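Local coordinates for beta-lactamase (Francisella tularensis subsp. tularensis, PDB 3P09), which probably hydrolyses the beta-lactam ring of antibiotics to give substituted beta-amino acids, as a class A serine beta-lactamase, at residues Ser27-Glu32 against Ile52-Ser57; Ile39-Leu44 against Leu255-Thr260; Pro103-Asn108 against Leu124-Ala129; Ile91-Ile96 against Lys107-Thr112; Gly138-Leu143 against Thr155-Asp160. One frame throughout, in Å; residues are numbered along the deposited sequence.

Contact 1 of 5, residues Ser27-Glu32 against Ile52-Ser57; sequences SFKNLE and IKYNES. With SO4 (sulfate ion), chain D.
With CG trans to its backbone N (chi1 -176°), Tyr54 reaches from strand 53-54, at the edge of the five-stranded antiparallel sheet of the class A beta-lactamase fold, to helix 24-35 packed against it, while Phe28 has CG beside its own N (chi1 -64°) and presents CB to the tyrosine. Phe28 CB sits 3.5 Å from the centroid of the Tyr54 ring, almost on the ring normal, so a methylene rather than an aromatic ring covers this face in a CH-pi contact. The two side chains run antiparallel, each overlapping the root of the other, and Phe28 CD2 lies 3.6 Å from Tyr54 CB. At the edge of the Phe28 ring, in its plane, comes the methyl Ile52 CG2, 4.0 Å from Phe28 CE2.

The hydroxyl passes on to Glu32. Tyr54 OH donates to Glu32 OE1 over 2.9 Å, meeting the oxygen from above the carboxylate plane, and Lys29 CB lies 3.5 Å from Tyr54 OH. A water also donates to Glu32 OE1, and it accepts from Asn55 ND2. That amide in turn donates to Ile39 O, while Ile39 N donates to Glu32 OE2; both tie the helix and the edge strand to strand 38-44. Lys53 leaves the helix behind, its NZ approaching a sulfate shared with Tyr42.

Glu32 is thus a buried carboxylate fed by a phenol, a water and a backbone amide, donors that would be expected to favour its ionised form.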
# COMPACT_ATOMS: atom_id res chain seq x y z
N SER A 27 22.13 4.28 10.11
CA SER A 27 22.03 4.41 8.67
C SER A 27 20.72 5.06 8.23
O SER A 27 20.70 5.87 7.30
CB SER A 27 22.23 3.05 7.99
OG SER A 27 23.60 2.70 8.00
N PHE A 28 19.63 4.72 8.89
CA PHE A 28 18.35 5.36 8.57
C PHE A 28 18.39 6.84 8.96
O PHE A 28 17.89 7.68 8.22
CB PHE A 28 17.20 4.62 9.26
CG PHE A 28 17.03 3.20 8.78
CD1 PHE A 28 17.15 2.90 7.44
CD2 PHE A 28 16.78 2.18 9.68
CE1 PHE A 28 17.01 1.60 6.99
CE2 PHE A 28 16.63 0.86 9.24
CZ PHE A 28 16.74 0.57 7.89
N LYS A 29 18.98 7.14 10.11
CA LYS A 29 19.16 8.53 10.53
C LYS A 29 19.99 9.34 9.53
O LYS A 29 19.73 10.52 9.31
CB LYS A 29 19.82 8.59 11.92
CG LYS A 29 20.04 10.01 12.44
CD LYS A 29 18.73 10.72 12.69
CE LYS A 29 18.98 12.13 13.23
NZ LYS A 29 17.74 12.79 13.71
N ASN A 30 21.00 8.72 8.94
CA ASN A 30 21.79 9.39 7.91
C ASN A 30 20.93 9.76 6.70
O ASN A 30 21.11 10.82 6.11
CB ASN A 30 23.00 8.56 7.50
CG ASN A 30 24.07 8.49 8.59
OD1 ASN A 30 24.11 9.34 9.48
ND2 ASN A 30 24.94 7.49 8.51
N LEU A 31 20.00 8.88 6.34
CA LEU A 31 19.10 9.19 5.22
C LEU A 31 18.25 10.41 5.52
O LEU A 31 18.02 11.25 4.64
CB LEU A 31 18.21 7.99 4.89
CG LEU A 31 18.91 6.70 4.42
CD1 LEU A 31 17.87 5.60 4.18
CD2 LEU A 31 19.73 6.95 3.17
N GLU A 32 17.77 10.52 6.76
CA GLU A 32 16.97 11.67 7.19
C GLU A 32 17.77 12.97 7.13
O GLU A 32 17.28 13.99 6.67
CB GLU A 32 16.39 11.44 8.59
CG GLU A 32 15.19 10.49 8.56
CD GLU A 32 14.71 10.05 9.94
OE1 GLU A 32 15.47 10.19 10.91
OE2 GLU A 32 13.57 9.54 10.04
N ILE A 52 13.62 -5.60 11.70
CA ILE A 52 14.18 -4.27 11.44
C ILE A 52 13.07 -3.22 11.51
O ILE A 52 12.04 -3.36 10.87
CB ILE A 52 14.81 -4.21 10.03
CG1 ILE A 52 15.74 -5.42 9.81
CG2 ILE A 52 15.57 -2.91 9.85
CD1 ILE A 52 16.27 -5.54 8.39
N LYS A 53 13.28 -2.18 12.31
CA LYS A 53 12.23 -1.18 12.49
C LYS A 53 12.85 0.17 12.80
O LYS A 53 13.91 0.25 13.42
CB LYS A 53 11.29 -1.61 13.63
CG LYS A 53 12.03 -1.85 14.93
CD LYS A 53 11.16 -2.48 16.02
CE LYS A 53 12.03 -2.82 17.23
NZ LYS A 53 11.26 -3.26 18.42
N TYR A 54 12.21 1.25 12.35
CA TYR A 54 12.73 2.58 12.61
C TYR A 54 11.59 3.57 12.45
O TYR A 54 10.92 3.56 11.41
CB TYR A 54 13.84 2.89 11.63
CG TYR A 54 14.53 4.22 11.84
CD1 TYR A 54 14.13 5.36 11.15
CD2 TYR A 54 15.59 4.34 12.74
CE1 TYR A 54 14.75 6.57 11.34
CE2 TYR A 54 16.23 5.56 12.93
CZ TYR A 54 15.80 6.67 12.22
OH TYR A 54 16.41 7.89 12.39
N ASN A 55 11.36 4.40 13.47
CA ASN A 55 10.18 5.26 13.49
C ASN A 55 8.92 4.47 13.21
O ASN A 55 8.03 4.96 12.52
CB ASN A 55 10.30 6.38 12.44
CG ASN A 55 11.16 7.53 12.91
OD1 ASN A 55 11.22 7.83 14.11
ND2 ASN A 55 11.83 8.20 11.97
N GLU A 56 8.83 3.24 13.72
CA GLU A 56 7.76 2.35 13.27
C GLU A 56 6.38 2.75 13.81
O GLU A 56 5.37 2.23 13.35
CB GLU A 56 8.07 0.89 13.64
CG GLU A 56 7.93 0.56 15.11
CD GLU A 56 9.17 0.91 15.92
OE1 GLU A 56 10.08 1.57 15.37
OE2 GLU A 56 9.23 0.53 17.10
N SER A 57 6.35 3.68 14.76
CA SER A 57 5.09 4.16 15.33
C SER A 57 4.83 5.63 15.00
O SER A 57 3.93 6.24 15.57
CB SER A 57 5.08 3.97 16.84
OG SER A 57 4.89 2.62 17.18
S SO4 D . 8.33 -4.98 17.48
O1 SO4 D . 9.45 -5.57 16.75
O2 SO4 D . 8.83 -4.01 18.44
O3 SO4 D . 7.41 -4.32 16.56
O4 SO4 D . 7.61 -6.04 18.19
O HOH W 1 13.68 10.06 13.05

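Contact 2 of 5, residues Ile39-Leu44 against Leu255-Thr260; sequences IGIYTL and LGILYT. With SO4 (sulfate ion), chain D.
Tyr259 turns a ring edge to Ile39, whose CA lies near the ring plane. Tyr42, on the other face of the sheet, has an edge of its ring in plane with O3 of a sulfate, to which its OH makes a bond whose modelled length is too short to trust. These rings belong to the antiparallel five-stranded sheet of the class A beta-lactamase fold, where strand 38-44, near the start of the chain, lies beside strand 253-260, more than 200 residues later. The short segments run at 170° to each other.

Two hydrogen-bonded pairs hold them. Gly40 N donates to Leu258 O over 2.7 Å, and Leu258 N returns the bond to Gly40 O. Tyr42 and Gly256 exchange the same two bonds, Gly256 N reaching Tyr42 O at 2.9 Å. Each of these pairs includes a glycine, so of these four residues Tyr42 and Leu258 supply the side chains on that face; Tyr42 packs there on Lys179 and Thr182 of helix 178-190.

The opposite face is oily. Ile39, Ile41, Leu255, Ile257 and Tyr259 gather there, most of them against helix 271-289. Thr43 CG2 lies 3.6 Å from Leu255 CD1, while Thr43 OG1 is hydrogen-bonded to Ile52 N. Ile39 and Ile257 lie alongside each other, with Ile39 CD1 3.8 Å from Ile257 CG2. A bend at the second torsion of Ile41 (chi2 -54°) carries its CD1 to just 3.4 Å from Ile257 CG2, tighter than a normal methyl contact.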
# COMPACT_ATOMS: atom_id res chain seq x y z
N ILE A 39 11.80 9.02 7.83
CA ILE A 39 11.59 7.75 7.16
C ILE A 39 11.11 6.72 8.19
O ILE A 39 11.57 6.72 9.33
CB ILE A 39 12.87 7.26 6.47
CG1 ILE A 39 12.55 6.08 5.54
CG2 ILE A 39 13.91 6.87 7.50
CD1 ILE A 39 12.93 6.30 4.12
N GLY A 40 10.17 5.88 7.80
CA GLY A 40 9.60 4.90 8.70
C GLY A 40 9.72 3.53 8.06
O GLY A 40 9.41 3.37 6.88
N ILE A 41 10.15 2.56 8.85
CA ILE A 41 10.51 1.24 8.35
C ILE A 41 9.95 0.16 9.27
O ILE A 41 10.07 0.26 10.50
CB ILE A 41 12.06 1.04 8.35
CG1 ILE A 41 12.78 2.13 7.54
CG2 ILE A 41 12.44 -0.36 7.87
CD1 ILE A 41 12.31 2.29 6.14
N TYR A 42 9.34 -0.87 8.71
CA TYR A 42 9.00 -2.04 9.51
C TYR A 42 9.11 -3.29 8.67
O TYR A 42 8.68 -3.31 7.52
CB TYR A 42 7.60 -1.91 10.10
CG TYR A 42 7.36 -2.86 11.27
CD1 TYR A 42 6.59 -4.00 11.12
CD2 TYR A 42 7.90 -2.59 12.53
CE1 TYR A 42 6.36 -4.85 12.18
CE2 TYR A 42 7.68 -3.44 13.59
CZ TYR A 42 6.91 -4.57 13.41
OH TYR A 42 6.68 -5.43 14.45
N THR A 43 9.68 -4.34 9.24
CA THR A 43 9.69 -5.64 8.56
C THR A 43 8.99 -6.67 9.43
O THR A 43 9.02 -6.57 10.66
CB THR A 43 11.10 -6.16 8.33
OG1 THR A 43 11.70 -6.44 9.61
CG2 THR A 43 11.92 -5.14 7.60
N LEU A 44 8.38 -7.66 8.80
CA LEU A 44 7.66 -8.67 9.55
C LEU A 44 8.04 -10.03 9.00
O LEU A 44 7.87 -10.29 7.81
CB LEU A 44 6.16 -8.47 9.41
CG LEU A 44 5.35 -8.27 10.68
CD1 LEU A 44 3.90 -8.56 10.36
CD2 LEU A 44 5.85 -9.18 11.77
N LEU A 255 7.55 -5.74 4.17
CA LEU A 255 8.40 -4.59 4.41
C LEU A 255 7.64 -3.34 4.04
O LEU A 255 7.18 -3.22 2.91
CB LEU A 255 9.68 -4.69 3.58
CG LEU A 255 10.54 -3.44 3.47
CD1 LEU A 255 11.04 -2.98 4.85
CD2 LEU A 255 11.70 -3.70 2.52
N GLY A 256 7.49 -2.43 4.99
CA GLY A 256 6.88 -1.13 4.73
C GLY A 256 7.92 -0.05 4.89
O GLY A 256 8.66 -0.05 5.88
N ILE A 257 8.01 0.85 3.91
CA ILE A 257 8.89 2.02 4.00
C ILE A 257 8.07 3.26 3.66
O ILE A 257 7.53 3.36 2.55
CB ILE A 257 10.08 1.92 3.03
CG1 ILE A 257 10.88 0.63 3.28
CG2 ILE A 257 10.97 3.14 3.16
CD1 ILE A 257 12.02 0.41 2.30
N LEU A 258 7.92 4.17 4.62
CA LEU A 258 7.11 5.37 4.42
C LEU A 258 8.03 6.57 4.60
O LEU A 258 8.93 6.56 5.45
CB LEU A 258 5.96 5.43 5.43
CG LEU A 258 5.21 4.10 5.64
CD1 LEU A 258 4.11 4.27 6.68
CD2 LEU A 258 4.61 3.55 4.36
N TYR A 259 7.81 7.61 3.80
CA TYR A 259 8.68 8.78 3.89
C TYR A 259 7.81 10.02 3.79
O TYR A 259 6.91 10.07 2.97
CB TYR A 259 9.75 8.78 2.78
CG TYR A 259 10.51 10.08 2.75
CD1 TYR A 259 11.43 10.38 3.73
CD2 TYR A 259 10.28 11.03 1.75
CE1 TYR A 259 12.11 11.59 3.74
CE2 TYR A 259 10.97 12.24 1.74
CZ TYR A 259 11.89 12.51 2.74
OH TYR A 259 12.58 13.71 2.76
N THR A 260 8.08 11.00 4.64
CA THR A 260 7.38 12.28 4.54
C THR A 260 8.24 13.39 5.11
O THR A 260 9.10 13.16 5.97
CB THR A 260 6.00 12.23 5.25
OG1 THR A 260 5.22 13.37 4.88
CG2 THR A 260 6.15 12.20 6.76
S SO4 D . 8.33 -4.98 17.48
O1 SO4 D . 9.45 -5.57 16.75
O2 SO4 D . 8.83 -4.01 18.44
O3 SO4 D . 7.41 -4.32 16.56
O4 SO4 D . 7.61 -6.04 18.19

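Contact 3 of 5, residues Pro103-Asn108 against Leu124-Ala129; sequences PITAKN and LSDSPA. With SO4 (sulfate ion), chain F.
Asp126 and Thr105 form the tight half of this contact. Asp126 OD2 takes two backbone amides, Ile104 N at 2.9 Å and Thr105 N at 2.9 Å, the first nearly in line with the C-O bond and the second from the syn side, tilted out of the carboxylate plane. Thr105 OG1 donates to the syn lone pair of Asp126 OD1 over 2.7 Å. Ala129 N reaches the same oxygen from the anti side at 3.0 Å, capping helix 127-137. Four bonds on two oxygens therefore fix the carboxylate's rotation. Around them Thr105 CG2 lies 3.7 Å from Ala129 CB, and Thr105 OG1 lies 3.3 Å from Pro128 CB.

The packing slackens at the end of the partly exposed Ile104 side chain, where Ile104 CD1 and Leu124 CD2 are 4.4 Å apart. Ser125, of positive phi in the Schellman motif that ends helix 115-123, takes no part in the packing, and its OG donates to a sulfate.

Lys67 NZ is hydrogen-bonded to Ser125 O, and Ser64 and Lys229 are weakly bonded to Ser125 OG. The Ser-Asp-Ser run is consistent with the SDN loop that borders the class A beta-lactamase active site.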
# COMPACT_ATOMS: atom_id res chain seq x y z
N PRO A 103 -5.66 4.29 -15.55
CA PRO A 103 -5.13 3.52 -16.67
C PRO A 103 -6.09 2.44 -17.18
O PRO A 103 -6.14 2.23 -18.38
CB PRO A 103 -3.83 2.92 -16.11
CG PRO A 103 -4.01 2.94 -14.63
CD PRO A 103 -4.84 4.17 -14.34
N ILE A 104 -6.83 1.78 -16.30
CA ILE A 104 -7.78 0.76 -16.74
C ILE A 104 -9.20 1.34 -16.91
O ILE A 104 -9.82 1.17 -17.95
CB ILE A 104 -7.84 -0.44 -15.76
CG1 ILE A 104 -6.51 -1.20 -15.75
CG2 ILE A 104 -8.95 -1.40 -16.15
CD1 ILE A 104 -5.40 -0.51 -15.01
N THR A 105 -9.70 2.04 -15.90
CA THR A 105 -11.08 2.48 -15.95
C THR A 105 -11.35 3.42 -17.13
O THR A 105 -12.42 3.37 -17.73
CB THR A 105 -11.54 3.09 -14.62
OG1 THR A 105 -10.64 4.14 -14.23
CG2 THR A 105 -11.54 2.00 -13.53
N ALA A 106 -10.38 4.25 -17.47
CA ALA A 106 -10.56 5.20 -18.56
C ALA A 106 -10.75 4.50 -19.90
O ALA A 106 -11.27 5.09 -20.85
CB ALA A 106 -9.38 6.18 -18.62
N LYS A 107 -10.31 3.25 -20.00
CA LYS A 107 -10.47 2.51 -21.25
C LYS A 107 -11.80 1.75 -21.30
O LYS A 107 -12.07 1.03 -22.25
CB LYS A 107 -9.30 1.53 -21.46
CG LYS A 107 -7.91 2.17 -21.36
CD LYS A 107 -6.85 1.20 -21.88
CE LYS A 107 -5.47 1.84 -21.89
NZ LYS A 107 -4.46 0.97 -22.57
N ASN A 108 -12.63 1.93 -20.28
CA ASN A 108 -13.84 1.11 -20.17
C ASN A 108 -15.13 1.88 -19.88
O ASN A 108 -16.11 1.30 -19.41
CB ASN A 108 -13.63 0.03 -19.11
CG ASN A 108 -12.66 -1.03 -19.55
OD1 ASN A 108 -13.03 -1.97 -20.25
ND2 ASN A 108 -11.39 -0.88 -19.16
N LEU A 124 -3.07 -1.43 -9.02
CA LEU A 124 -2.24 -0.68 -9.94
C LEU A 124 -2.45 0.82 -9.77
O LEU A 124 -1.96 1.62 -10.57
CB LEU A 124 -2.52 -1.09 -11.38
CG LEU A 124 -1.58 -2.18 -11.91
CD1 LEU A 124 -1.78 -3.49 -11.14
CD2 LEU A 124 -1.80 -2.37 -13.40
N SER A 125 -3.18 1.19 -8.72
CA SER A 125 -3.39 2.59 -8.32
C SER A 125 -4.41 3.42 -9.14
O SER A 125 -4.44 4.66 -9.06
CB SER A 125 -2.06 3.34 -8.14
OG SER A 125 -2.12 4.16 -6.97
N ASP A 126 -5.24 2.74 -9.91
CA ASP A 126 -6.33 3.37 -10.67
C ASP A 126 -7.30 4.03 -9.68
O ASP A 126 -7.91 3.36 -8.84
CB ASP A 126 -7.04 2.27 -11.49
CG ASP A 126 -8.01 2.83 -12.52
OD1 ASP A 126 -8.96 3.55 -12.14
OD2 ASP A 126 -7.82 2.54 -13.72
N SER A 127 -7.43 5.36 -9.75
CA SER A 127 -8.23 6.10 -8.77
C SER A 127 -9.74 5.90 -8.90
O SER A 127 -10.43 5.63 -7.92
CB SER A 127 -7.86 7.59 -8.79
OG SER A 127 -6.52 7.78 -8.36
N PRO A 128 -10.27 6.03 -10.13
CA PRO A 128 -11.70 5.76 -10.25
C PRO A 128 -12.05 4.34 -9.82
O PRO A 128 -13.11 4.15 -9.24
CB PRO A 128 -11.95 5.94 -11.74
CG PRO A 128 -10.91 6.96 -12.16
CD PRO A 128 -9.70 6.60 -11.36
N ALA A 129 -11.19 3.37 -10.13
CA ALA A 129 -11.44 2.00 -9.72
C ALA A 129 -11.60 1.92 -8.21
O ALA A 129 -12.51 1.25 -7.70
CB ALA A 129 -10.30 1.09 -10.20
S SO4 F . 0.80 6.08 -6.45
O1 SO4 F . 2.05 6.64 -6.90
O2 SO4 F . 0.07 7.05 -5.63
O3 SO4 F . 0.02 5.75 -7.61
O4 SO4 F . 1.06 4.91 -5.64

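Contact 4 of 5, residues Ile91-Ile96 against Lys107-Thr112; sequences INQDDI and KNVGKT
Ile91 meets the loop 107-112 chiefly through its backbone. Its N donates to Lys111 O over 2.9 Å, an almost straight bond (176° at the hydrogen), and its O accepts from Gly110 N at 2.9 Å. Beside these bonds Ile91 CB rests on Asn108 O, 3.3 Å away. A water donates to Lys111 O and, weakly, to Ile91 O.

Val109 makes the side-chain half of the contact. With CG1 trans to the backbone N (chi1 173°), the two methyls face different neighbours in the main: Val109 CG1 lies 3.4 Å from Gln93 NE2, and Val109 CG2 lies 3.9 Å from Ile96 CG1. Gln93, bent at its second torsion, brings its amide obliquely over the valine.

The next shell sets these groups. Asn108 to Lys111 form a type II turn closed by Lys111 N to Asn108 O, and Gly110 occupies its third position with a positive phi (87°) suited to glycine. On the other side, Asp95 OD2 accepts from Asn92 N over 2.9 Å, and Asp95 OD1 forms a salt bridge with Arg135 of helix 127-137. Ile91 itself packs inward on Ile132 and on Leu113.

The paired backbones continue the two-stranded antiparallel sheet of 88-90 and 112-114 into the turn. Amide and carbonyl groups carry all the direct hydrogen bonding between the segments, so the pairing rests on the main chain rather than on particular side chains.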
# COMPACT_ATOMS: atom_id res chain seq x y z
N ILE A 91 -19.01 1.07 -15.73
CA ILE A 91 -18.06 2.16 -15.56
C ILE A 91 -18.63 3.38 -16.25
O ILE A 91 -18.81 3.38 -17.47
CB ILE A 91 -16.69 1.81 -16.18
CG1 ILE A 91 -16.16 0.49 -15.61
CG2 ILE A 91 -15.69 2.93 -15.93
CD1 ILE A 91 -16.21 0.41 -14.10
N ASN A 92 -18.94 4.42 -15.48
CA ASN A 92 -19.56 5.64 -16.02
C ASN A 92 -18.56 6.80 -16.05
O ASN A 92 -17.60 6.81 -15.28
CB ASN A 92 -20.79 6.02 -15.19
CG ASN A 92 -21.82 4.90 -15.12
OD1 ASN A 92 -22.14 4.27 -16.14
ND2 ASN A 92 -22.33 4.63 -13.93
N GLN A 93 -18.80 7.77 -16.92
CA GLN A 93 -17.89 8.91 -17.05
C GLN A 93 -17.71 9.63 -15.73
O GLN A 93 -16.61 10.04 -15.37
CB GLN A 93 -18.39 9.89 -18.11
CG GLN A 93 -17.35 10.94 -18.50
CD GLN A 93 -16.09 10.31 -19.08
OE1 GLN A 93 -14.99 10.48 -18.54
NE2 GLN A 93 -16.23 9.59 -20.19
N ASP A 94 -18.81 9.78 -14.99
CA ASP A 94 -18.76 10.46 -13.70
C ASP A 94 -17.93 9.69 -12.67
O ASP A 94 -17.53 10.23 -11.66
CB ASP A 94 -20.17 10.73 -13.18
CG ASP A 94 -21.02 9.48 -13.09
OD1 ASP A 94 -22.23 9.56 -13.37
OD2 ASP A 94 -20.47 8.41 -12.73
N ASP A 95 -17.67 8.41 -12.93
CA ASP A 95 -16.78 7.64 -12.07
C ASP A 95 -15.35 8.14 -12.22
O ASP A 95 -14.57 8.16 -11.26
CB ASP A 95 -16.84 6.15 -12.43
CG ASP A 95 -18.09 5.49 -11.91
OD1 ASP A 95 -18.54 5.87 -10.81
OD2 ASP A 95 -18.62 4.58 -12.59
N ILE A 96 -15.00 8.53 -13.45
CA ILE A 96 -13.67 9.04 -13.76
C ILE A 96 -13.56 10.45 -13.20
O ILE A 96 -12.61 10.76 -12.48
CB ILE A 96 -13.40 9.07 -15.28
CG1 ILE A 96 -13.60 7.69 -15.91
CG2 ILE A 96 -11.99 9.57 -15.56
CD1 ILE A 96 -12.86 6.60 -15.20
N LYS A 107 -10.31 3.25 -20.00
CA LYS A 107 -10.47 2.51 -21.25
C LYS A 107 -11.80 1.75 -21.30
O LYS A 107 -12.07 1.03 -22.25
CB LYS A 107 -9.30 1.53 -21.46
CG LYS A 107 -7.91 2.17 -21.36
CD LYS A 107 -6.85 1.20 -21.88
CE LYS A 107 -5.47 1.84 -21.89
NZ LYS A 107 -4.46 0.97 -22.57
N ASN A 108 -12.63 1.93 -20.28
CA ASN A 108 -13.84 1.11 -20.17
C ASN A 108 -15.13 1.88 -19.88
O ASN A 108 -16.11 1.30 -19.41
CB ASN A 108 -13.63 0.03 -19.11
CG ASN A 108 -12.66 -1.03 -19.55
OD1 ASN A 108 -13.03 -1.97 -20.25
ND2 ASN A 108 -11.39 -0.88 -19.16
N VAL A 109 -15.12 3.18 -20.17
CA VAL A 109 -16.31 3.99 -19.96
C VAL A 109 -17.43 3.53 -20.89
O VAL A 109 -17.20 3.34 -22.09
CB VAL A 109 -15.99 5.49 -20.16
CG1 VAL A 109 -17.27 6.32 -20.12
CG2 VAL A 109 -15.00 5.95 -19.08
N GLY A 110 -18.61 3.31 -20.33
CA GLY A 110 -19.75 2.84 -21.10
C GLY A 110 -19.78 1.32 -21.21
O GLY A 110 -20.69 0.76 -21.82
N LYS A 111 -18.78 0.66 -20.63
CA LYS A 111 -18.77 -0.80 -20.55
C LYS A 111 -18.83 -1.22 -19.07
O LYS A 111 -19.09 -0.39 -18.19
CB LYS A 111 -17.50 -1.37 -21.17
CG LYS A 111 -17.20 -0.96 -22.61
CD LYS A 111 -15.82 -1.50 -23.03
CE LYS A 111 -15.59 -1.38 -24.52
NZ LYS A 111 -14.38 -2.15 -24.96
N THR A 112 -18.58 -2.50 -18.81
CA THR A 112 -18.57 -2.97 -17.43
C THR A 112 -17.26 -3.67 -17.13
O THR A 112 -16.61 -4.18 -18.03
CB THR A 112 -19.69 -3.99 -17.15
OG1 THR A 112 -19.46 -5.16 -17.94
CG2 THR A 112 -21.07 -3.41 -17.46
O HOH W 2 -21.30 1.28 -18.32

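Contact 5 of 5, residues Gly138-Leu143 against Thr155-Asp160; sequences GGLQNL and TIITAD. With SO4 (sulfate ion), chain E.
Leu140 carries most of the apolar contact. Its CD1 presses on the backbone of the facing chain, 3.5 Å from Ala159 CA and 3.8 Å from Thr158 C. The other branch is looser, with Leu140 CD2 4.3 Å from Ile157 CG2. With CG trans to its carbonyl carbon (chi1 -70°) and CD1 prolonging an extended chain, Leu140 reaches the facing backbone. One turn further along the helix, Leu143 CD2 lies 4.4 Å from Ile157 CD1, while Ile157 also packs on Phe66 of helix 66-80.

The helix start is built on glycines. Gly138, of positive phi, ends helix 127-137 with a Schellman motif, and Gly139 is the N-cap of helix 140-149. By sequence, segment 155-160 probably contains the start of the omega loop of class A beta-lactamases, so the contact sets the first turn of helix 140-149 against that start.

Polar interactions run to partners other than the facing segment. No hydrogen bond joins the two: Ala159 N and Ala159 O are buried without a partner in the model, whereas Ile157 O accepts from Asn144 ND2 and Thr158 N donates to Asn174 OD1. At the N-terminal end of the helix, where the dipole would favour an anion, Gln141 N donates to a sulfate O4 over 3.1 Å. Leu140 N makes a weak bond to O1 of the same ion.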
# COMPACT_ATOMS: atom_id res chain seq x y z
N GLY A 138 -19.85 -0.58 0.21
CA GLY A 138 -20.84 0.01 1.09
C GLY A 138 -20.38 1.31 1.74
O GLY A 138 -21.03 1.82 2.64
N GLY A 139 -19.24 1.84 1.29
CA GLY A 139 -18.75 3.11 1.79
C GLY A 139 -17.58 3.01 2.74
O GLY A 139 -17.13 1.91 3.10
N LEU A 140 -17.08 4.16 3.18
CA LEU A 140 -15.89 4.22 4.02
C LEU A 140 -16.05 3.62 5.41
O LEU A 140 -15.08 3.12 5.99
CB LEU A 140 -15.42 5.66 4.15
CG LEU A 140 -14.85 6.20 2.84
CD1 LEU A 140 -14.53 7.68 2.99
CD2 LEU A 140 -13.59 5.41 2.48
N GLN A 141 -17.26 3.69 5.95
CA GLN A 141 -17.50 3.13 7.27
C GLN A 141 -17.21 1.64 7.26
O GLN A 141 -16.59 1.11 8.18
CB GLN A 141 -18.92 3.41 7.74
CG GLN A 141 -19.19 4.89 8.00
CD GLN A 141 -20.57 5.14 8.57
OE1 GLN A 141 -20.71 5.45 9.75
NE2 GLN A 141 -21.59 4.99 7.73
N ASN A 142 -17.64 0.95 6.21
CA ASN A 142 -17.38 -0.48 6.08
C ASN A 142 -15.90 -0.80 5.94
O ASN A 142 -15.41 -1.79 6.48
CB ASN A 142 -18.17 -1.08 4.91
CG ASN A 142 -19.63 -1.27 5.25
OD1 ASN A 142 -19.99 -1.31 6.42
ND2 ASN A 142 -20.47 -1.39 4.23
N LEU A 143 -15.19 0.04 5.18
CA LEU A 143 -13.75 -0.12 5.04
C LEU A 143 -13.05 0.00 6.39
O LEU A 143 -12.22 -0.84 6.74
CB LEU A 143 -13.19 0.90 4.06
CG LEU A 143 -11.67 0.92 3.86
CD1 LEU A 143 -11.18 -0.47 3.47
CD2 LEU A 143 -11.30 1.96 2.80
N THR A 155 -4.40 3.13 11.69
CA THR A 155 -4.74 3.68 10.37
C THR A 155 -6.09 4.39 10.40
O THR A 155 -7.10 3.79 10.76
CB THR A 155 -4.76 2.54 9.33
OG1 THR A 155 -3.44 2.00 9.22
CG2 THR A 155 -5.21 3.03 7.97
N ILE A 156 -6.10 5.67 10.03
CA ILE A 156 -7.33 6.45 10.04
C ILE A 156 -7.67 6.99 8.65
O ILE A 156 -7.03 7.92 8.18
CB ILE A 156 -7.23 7.65 10.98
CG1 ILE A 156 -6.76 7.20 12.37
CG2 ILE A 156 -8.57 8.34 11.07
CD1 ILE A 156 -7.76 6.32 13.09
N ILE A 157 -8.67 6.41 8.01
CA ILE A 157 -9.06 6.83 6.66
C ILE A 157 -10.41 7.54 6.71
O ILE A 157 -11.38 7.00 7.27
CB ILE A 157 -9.15 5.62 5.74
CG1 ILE A 157 -7.76 5.01 5.53
CG2 ILE A 157 -9.76 6.02 4.39
CD1 ILE A 157 -7.81 3.65 4.93
N THR A 158 -10.49 8.74 6.14
CA THR A 158 -11.72 9.53 6.26
C THR A 158 -12.22 10.00 4.91
O THR A 158 -13.19 10.75 4.82
CB THR A 158 -11.54 10.77 7.15
OG1 THR A 158 -10.53 11.62 6.59
CG2 THR A 158 -11.16 10.36 8.57
N ALA A 159 -11.55 9.56 3.85
CA ALA A 159 -11.94 9.95 2.50
C ALA A 159 -11.41 8.98 1.46
O ALA A 159 -10.54 8.16 1.73
CB ALA A 159 -11.47 11.38 2.20
N ASP A 160 -11.96 9.08 0.26
CA ASP A 160 -11.44 8.33 -0.87
C ASP A 160 -10.62 9.27 -1.75
O ASP A 160 -10.07 10.25 -1.24
CB ASP A 160 -12.56 7.59 -1.62
CG ASP A 160 -13.64 8.52 -2.13
OD1 ASP A 160 -13.38 9.74 -2.27
OD2 ASP A 160 -14.76 8.02 -2.41
S SO4 E . -19.68 6.73 4.36
O1 SO4 E . -19.19 6.79 2.98
O2 SO4 E . -18.82 7.53 5.22
O3 SO4 E . -21.04 7.25 4.42
O4 SO4 E . -19.68 5.34 4.83

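Contacts 1 and 2 sit together on one side of the molecule, about 8 Å between centres, and reach the same sheet through neighbouring strands 53-54 and 38-44: contact 2 is fully buried backbone pairing and aliphatic packing, contact 1 a partly buried helix-to-edge-strand joint built on a carboxylate. One sulfate touches both. Contacts 3 and 4, about 9 Å between centres, share Lys107 and Asn108 on the far side of the chain's centre; Pro128 of the buried contact 3 packs on Ile96 of contact 4. In contact 3 an aspartate gathers donors, whereas contact 4, at the surface, relies on backbone bonds. Contact 5, partly buried and lacking hydrogen bonds between its segments, lies about 7 Å from contact 3 by nearest atoms.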